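Local coordinates for protein CD1-2 antigen (Gallus gallus, PDB 3DBX) that probably presents lipid antigens to T cells, as a chicken member of the CD1 family of MHC class I-like glycoproteins, at residues A[204-209]-A[254-259]; A[189-194]-A[267-272]. All coordinates share one frame; numbering follows the deposited sequence.

Contact 1. Residues A[204-209]-A[254-259]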
loop_
_atom_site.group_PDB
_atom_site.type_symbol
_atom_site.label_atom_id
_atom_site.label_comp_id
_atom_site.label_asym_id
_atom_site.label_seq_id
_atom_site.Cartn_x
_atom_site.Cartn_y
_atom_site.Cartn_z
ATOM N N GLN A 204 -31.219 6.102 14.203
ATOM C CA GLN A 204 -30.223 7.121 13.955
ATOM C C GLN A 204 -30.022 7.348 12.462
ATOM O O GLN A 204 -30.475 6.557 11.637
ATOM C CB GLN A 204 -28.905 6.742 14.616
ATOM C CG GLN A 204 -28.795 7.165 16.065
ATOM C CD GLN A 204 -27.518 6.653 16.681
ATOM O OE1 GLN A 204 -27.149 5.493 16.479
ATOM N NE2 GLN A 204 -26.819 7.515 17.419
ATOM N N LEU A 205 -29.362 8.448 12.134
ATOM C CA LEU A 205 -29.011 8.791 10.774
ATOM C C LEU A 205 -27.522 8.617 10.676
ATOM O O LEU A 205 -26.817 8.877 11.643
ATOM C CB LEU A 205 -29.301 10.274 10.521
ATOM C CG LEU A 205 -30.651 10.792 10.061
ATOM C CD1 LEU A 205 -30.693 12.237 10.356
ATOM C CD2 LEU A 205 -30.685 10.621 8.574
ATOM N N LEU A 206 -27.037 8.182 9.521
ATOM C CA LEU A 206 -25.610 8.147 9.287
ATOM C C LEU A 206 -25.246 9.326 8.395
ATOM O O LEU A 206 -25.713 9.407 7.260
ATOM C CB LEU A 206 -25.192 6.828 8.647
ATOM C CG LEU A 206 -23.680 6.608 8.438
ATOM C CD1 LEU A 206 -23.050 6.397 9.804
ATOM C CD2 LEU A 206 -23.433 5.372 7.562
ATOM N N LEU A 207 -24.448 10.266 8.910
ATOM C CA LEU A 207 -23.952 11.322 8.041
ATOM C C LEU A 207 -22.638 10.843 7.468
ATOM O O LEU A 207 -21.834 10.298 8.213
ATOM C CB LEU A 207 -23.747 12.639 8.792
ATOM C CG LEU A 207 -24.971 13.117 9.585
ATOM C CD1 LEU A 207 -24.670 14.447 10.221
ATOM C CD2 LEU A 207 -26.216 13.199 8.709
ATOM N N VAL A 208 -22.436 11.047 6.160
ATOM C CA VAL A 208 -21.244 10.563 5.443
ATOM C C VAL A 208 -20.562 11.744 4.806
ATOM O O VAL A 208 -21.220 12.547 4.157
ATOM C CB VAL A 208 -21.601 9.564 4.308
ATOM C CG1 VAL A 208 -20.362 9.075 3.575
ATOM C CG2 VAL A 208 -22.389 8.344 4.850
ATOM N N CYS A 209 -19.256 11.876 5.023
ATOM C CA CYS A 209 -18.467 12.862 4.298
ATOM C C CYS A 209 -17.504 12.047 3.405
ATOM O O CYS A 209 -16.676 11.315 3.932
ATOM C CB CYS A 209 -17.660 13.642 5.303
ATOM S SG CYS A 209 -16.632 14.925 4.582
ATOM N N THR A 254 -17.696 9.070 8.888
ATOM C CA THR A 254 -19.126 9.010 9.170
ATOM C C THR A 254 -19.406 9.342 10.608
ATOM O O THR A 254 -18.557 9.066 11.489
ATOM C CB THR A 254 -19.774 7.613 8.865
ATOM O OG1 THR A 254 -19.300 6.631 9.783
ATOM C CG2 THR A 254 -19.531 7.139 7.421
ATOM N N LEU A 255 -20.596 9.906 10.846
ATOM C CA LEU A 255 -21.051 10.277 12.183
ATOM C C LEU A 255 -22.493 9.818 12.355
ATOM O O LEU A 255 -23.361 10.219 11.571
ATOM C CB LEU A 255 -20.984 11.792 12.383
ATOM C CG LEU A 255 -21.386 12.352 13.763
ATOM C CD1 LEU A 255 -20.434 11.856 14.837
ATOM C CD2 LEU A 255 -21.464 13.871 13.769
ATOM N N LEU A 256 -22.759 8.993 13.365
ATOM C CA LEU A 256 -24.153 8.710 13.738
ATOM C C LEU A 256 -24.795 9.866 14.512
ATOM O O LEU A 256 -24.215 10.379 15.465
ATOM C CB LEU A 256 -24.273 7.409 14.523
ATOM C CG LEU A 256 -23.938 6.155 13.707
ATOM C CD1 LEU A 256 -23.373 5.040 14.602
ATOM C CD2 LEU A 256 -25.180 5.651 12.987
ATOM N N VAL A 257 -25.982 10.290 14.076
ATOM C CA VAL A 257 -26.724 11.341 14.756
ATOM C C VAL A 257 -28.187 10.919 14.937
ATOM O O VAL A 257 -28.670 10.026 14.242
ATOM C CB VAL A 257 -26.627 12.684 13.991
ATOM C CG1 VAL A 257 -25.159 13.109 13.821
ATOM C CG2 VAL A 257 -27.306 12.585 12.610
ATOM N N SER A 258 -28.882 11.554 15.874
ATOM C CA SER A 258 -30.327 11.392 16.013
ATOM C C SER A 258 -31.031 12.337 15.029
ATOM O O SER A 258 -30.585 13.457 14.832
ATOM C CB SER A 258 -30.761 11.724 17.444
ATOM O OG SER A 258 -30.785 10.568 18.261
ATOM N N PRO A 259 -32.117 11.886 14.384
ATOM C CA PRO A 259 -32.872 12.810 13.532
ATOM C C PRO A 259 -33.545 13.945 14.324
ATOM O O PRO A 259 -33.947 13.761 15.484
ATOM C CB PRO A 259 -33.935 11.910 12.895
ATOM C CG PRO A 259 -34.079 10.766 13.842
ATOM C CD PRO A 259 -32.701 10.533 14.379
#
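Thr254 meets Leu206, Leu207 and Val208 where 249-257 runs antiparallel to 204-214, and the pair illustrates how a strand ladder gives its two faces different packing. Thr254 CA makes a bent CA-H...O contact with Leu207 O, 3.1 Å from CA to O, beside the regular ladder. With OG1 between the backbone N and the carbonyl carbon (chi1 68°), the methyl CG2 falls anti to the carbonyl carbon and lies alongside Val208 CG2, both pointing the same way, while Leu206 CD1 comes against Thr254 CB at 3.6 Å. Leu255 then pairs with Leu207 through two backbone hydrogen bonds, each 2.9 Å between N and O: Leu255 N to Leu207 O, and Leu207 N to Leu255 O. Leu256 returns to the face of Thr254, where its CD2 touches Leu206 CD1. The side chain of Gln204 crosses that of Leu256 at about a right angle, bringing NE2 within 3.9 Å of Leu256 CB, so the polar group rests on aliphatic surface. Val257 closes the ladder with a second bonded pair; Leu205 N reaches Val257 O at 2.7 Å in an almost straight bond (174° at the hydrogen), and Val257 N returns to Leu205 O. On the other face, Val257 CG2 touches two leucines, 3.7 Å from Leu205 CB and 3.9 Å from Leu207 CG. Beyond the strand end, Pro259 lays CA and CB against Leu205 CD1. The two strands form the middle of a four-stranded immunoglobulin sheet: 192-200 flanks 204-214, and 236-243 flanks 249-257. The face bearing Leu207, Leu255 and Val257 turns to the opposing sheet, meeting Tyr265 of strand 265-270, and Trp223 of strand 220-225 touches both leucines.

Contact 2. Residues A[189-194]-A[267-272]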
loop_
_atom_site.group_PDB
_atom_site.type_symbol
_atom_site.label_atom_id
_atom_site.label_comp_id
_atom_site.label_asym_id
_atom_site.label_seq_id
_atom_site.Cartn_x
_atom_site.Cartn_y
_atom_site.Cartn_z
ATOM N N VAL A 189 -2.650 18.115 -5.163
ATOM C CA VAL A 189 -3.991 18.144 -5.748
ATOM C C VAL A 189 -4.989 18.229 -4.587
ATOM O O VAL A 189 -5.016 17.328 -3.753
ATOM C CB VAL A 189 -4.305 16.826 -6.501
ATOM C CG1 VAL A 189 -5.667 16.915 -7.045
ATOM C CG2 VAL A 189 -3.291 16.599 -7.655
ATOM N N PRO A 190 -5.719 19.360 -4.453
ATOM C CA PRO A 190 -6.652 19.476 -3.306
ATOM C C PRO A 190 -7.849 18.511 -3.352
ATOM O O PRO A 190 -8.285 18.127 -4.458
ATOM C CB PRO A 190 -7.096 20.946 -3.339
ATOM C CG PRO A 190 -6.013 21.655 -4.122
ATOM C CD PRO A 190 -5.610 20.611 -5.194
ATOM N N PRO A 191 -8.396 18.144 -2.164
ATOM C CA PRO A 191 -9.519 17.242 -2.089
ATOM C C PRO A 191 -10.793 17.936 -2.496
ATOM O O PRO A 191 -10.848 19.180 -2.471
ATOM C CB PRO A 191 -9.566 16.881 -0.581
ATOM C CG PRO A 191 -9.078 18.108 0.083
ATOM C CD PRO A 191 -7.953 18.568 -0.811
ATOM N N MET A 192 -11.803 17.153 -2.881
ATOM C CA MET A 192 -13.158 17.688 -2.994
ATOM C C MET A 192 -13.981 16.825 -2.069
ATOM O O MET A 192 -13.587 15.708 -1.822
ATOM C CB MET A 192 -13.714 17.683 -4.420
ATOM C CG MET A 192 -13.783 16.395 -5.150
ATOM S SD MET A 192 -14.968 16.499 -6.563
ATOM C CE MET A 192 -16.536 16.398 -5.673
ATOM N N ALA A 193 -15.083 17.341 -1.521
ATOM C CA ALA A 193 -15.848 16.561 -0.528
ATOM C C ALA A 193 -17.355 16.722 -0.721
ATOM O O ALA A 193 -17.836 17.729 -1.243
ATOM C CB ALA A 193 -15.438 16.920 0.901
ATOM N N VAL A 194 -18.086 15.685 -0.347
ATOM C CA VAL A 194 -19.537 15.686 -0.461
ATOM C C VAL A 194 -20.068 15.133 0.855
ATOM O O VAL A 194 -19.431 14.255 1.460
ATOM C CB VAL A 194 -20.065 14.886 -1.697
ATOM C CG1 VAL A 194 -19.661 15.561 -3.041
ATOM C CG2 VAL A 194 -19.644 13.393 -1.691
ATOM N N CYS A 267 -18.841 18.643 7.702
ATOM C CA CYS A 267 -17.545 17.978 7.564
ATOM C C CYS A 267 -16.460 19.033 7.272
ATOM O O CYS A 267 -16.654 19.848 6.383
ATOM C CB CYS A 267 -17.643 17.013 6.361
ATOM S SG CYS A 267 -16.209 16.010 6.189
ATOM N N ARG A 268 -15.357 19.028 8.022
ATOM C CA ARG A 268 -14.237 19.905 7.761
ATOM C C ARG A 268 -13.001 19.069 7.387
ATOM O O ARG A 268 -12.695 18.053 8.041
ATOM C CB ARG A 268 -13.957 20.824 8.965
ATOM C CG ARG A 268 -12.790 21.822 8.704
ATOM C CD ARG A 268 -12.787 23.028 9.597
ATOM N NE ARG A 268 -12.354 22.720 10.959
ATOM C CZ ARG A 268 -12.665 23.436 12.035
ATOM N NH1 ARG A 268 -13.394 24.547 11.952
ATOM N NH2 ARG A 268 -12.240 23.034 13.215
ATOM N N VAL A 269 -12.330 19.486 6.315
ATOM C CA VAL A 269 -11.187 18.751 5.744
ATOM C C VAL A 269 -9.967 19.641 5.771
ATOM O O VAL A 269 -9.972 20.764 5.245
ATOM C CB VAL A 269 -11.436 18.284 4.290
ATOM C CG1 VAL A 269 -10.366 17.322 3.864
ATOM C CG2 VAL A 269 -12.779 17.584 4.150
ATOM N N GLN A 270 -8.921 19.146 6.408
ATOM C CA GLN A 270 -7.658 19.868 6.496
ATOM C C GLN A 270 -6.688 19.033 5.631
ATOM O O GLN A 270 -6.639 17.797 5.731
ATOM C CB GLN A 270 -7.243 19.965 7.970
ATOM C CG GLN A 270 -5.774 20.426 8.262
ATOM C CD GLN A 270 -5.400 20.319 9.756
ATOM O OE1 GLN A 270 -5.916 19.449 10.489
ATOM N NE2 GLN A 270 -4.537 21.221 10.217
ATOM N N HIS A 271 -6.006 19.702 4.702
ATOM C CA HIS A 271 -5.067 19.066 3.786
ATOM C C HIS A 271 -4.014 20.095 3.448
ATOM O O HIS A 271 -4.319 21.272 3.315
ATOM C CB HIS A 271 -5.784 18.579 2.518
ATOM C CG HIS A 271 -4.903 17.728 1.634
ATOM N ND1 HIS A 271 -4.260 18.226 0.525
ATOM C CD2 HIS A 271 -4.519 16.436 1.741
ATOM C CE1 HIS A 271 -3.543 17.263 -0.036
ATOM N NE2 HIS A 271 -3.698 16.160 0.676
ATOM N N CYS A 272 -2.759 19.671 3.351
ATOM C CA CYS A 272 -1.667 20.617 3.159
ATOM C C CYS A 272 -1.780 21.410 1.832
ATOM O O CYS A 272 -1.304 22.532 1.754
ATOM C CB CYS A 272 -0.310 19.908 3.274
ATOM S SG CYS A 272 0.030 18.746 1.928
#
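His271, whose ring lies against Pro191, has both nitrogens engaged beyond this contact: ND1 is hydrogen-bonded to Ser273 OG and NE2 to the backbone oxygen of Pro216. Two bonds from different parts of the chain fix the rotation of the imidazole, and across the contact it offers a surface rather than a polar bond. Pro191 CD comes within 3.9 Å of His271 ND1 and packs about as closely on CB and CG, the two side chains meeting obliquely. Val189 O approaches the same ring at CE1, 4.0 Å away. Cys272 SG lies 4.3 Å above one face of the imidazole, shifted toward its rim, and the ring of Phe214 meets His271 with the planes at about 65°.

Two residues earlier, Val269 sends its branches to different neighbours. With chi1 at -169°, CG1 stands anti to the backbone N and reaches Pro191 CG at 4.1 Å, whereas CG2 faces Ala193 CB at 4.3 Å. Leu279 of strand 279-282 touches Pro191, Ala193 and Val269 alike. No hydrogen bond links the segments, and the CA atoms of Ala193 and Val269 are 8.1 Å apart. These two residues pack across strands of two different sheets, and the contact continues through Pro191 in the approach to strand 192-200: the two-layer packing characteristic of an immunoglobulin beta-sandwich, here of the C1-set.

Contacts 1 and 2 show two of the ways a beta-sandwich is held together: pairing within a sheet and packing between sheets. Their centres lie about 19 Å apart, and the disulfide joins them directly, with Cys209 SG of contact 1 bonded to Cys267 SG of contact 2 at 2.0 Å. Val194 O also packs near that sulfur, at 4.2 Å from Cys209 SG. Strand 192-200, which supplies one side of contact 2, pairs with strand 204-214 of contact 1, so the same sheet serves both. Both belong to the immunoglobulin-like part of the chain, whereas lipid antigens of CD1 proteins are held in the MHC-like part.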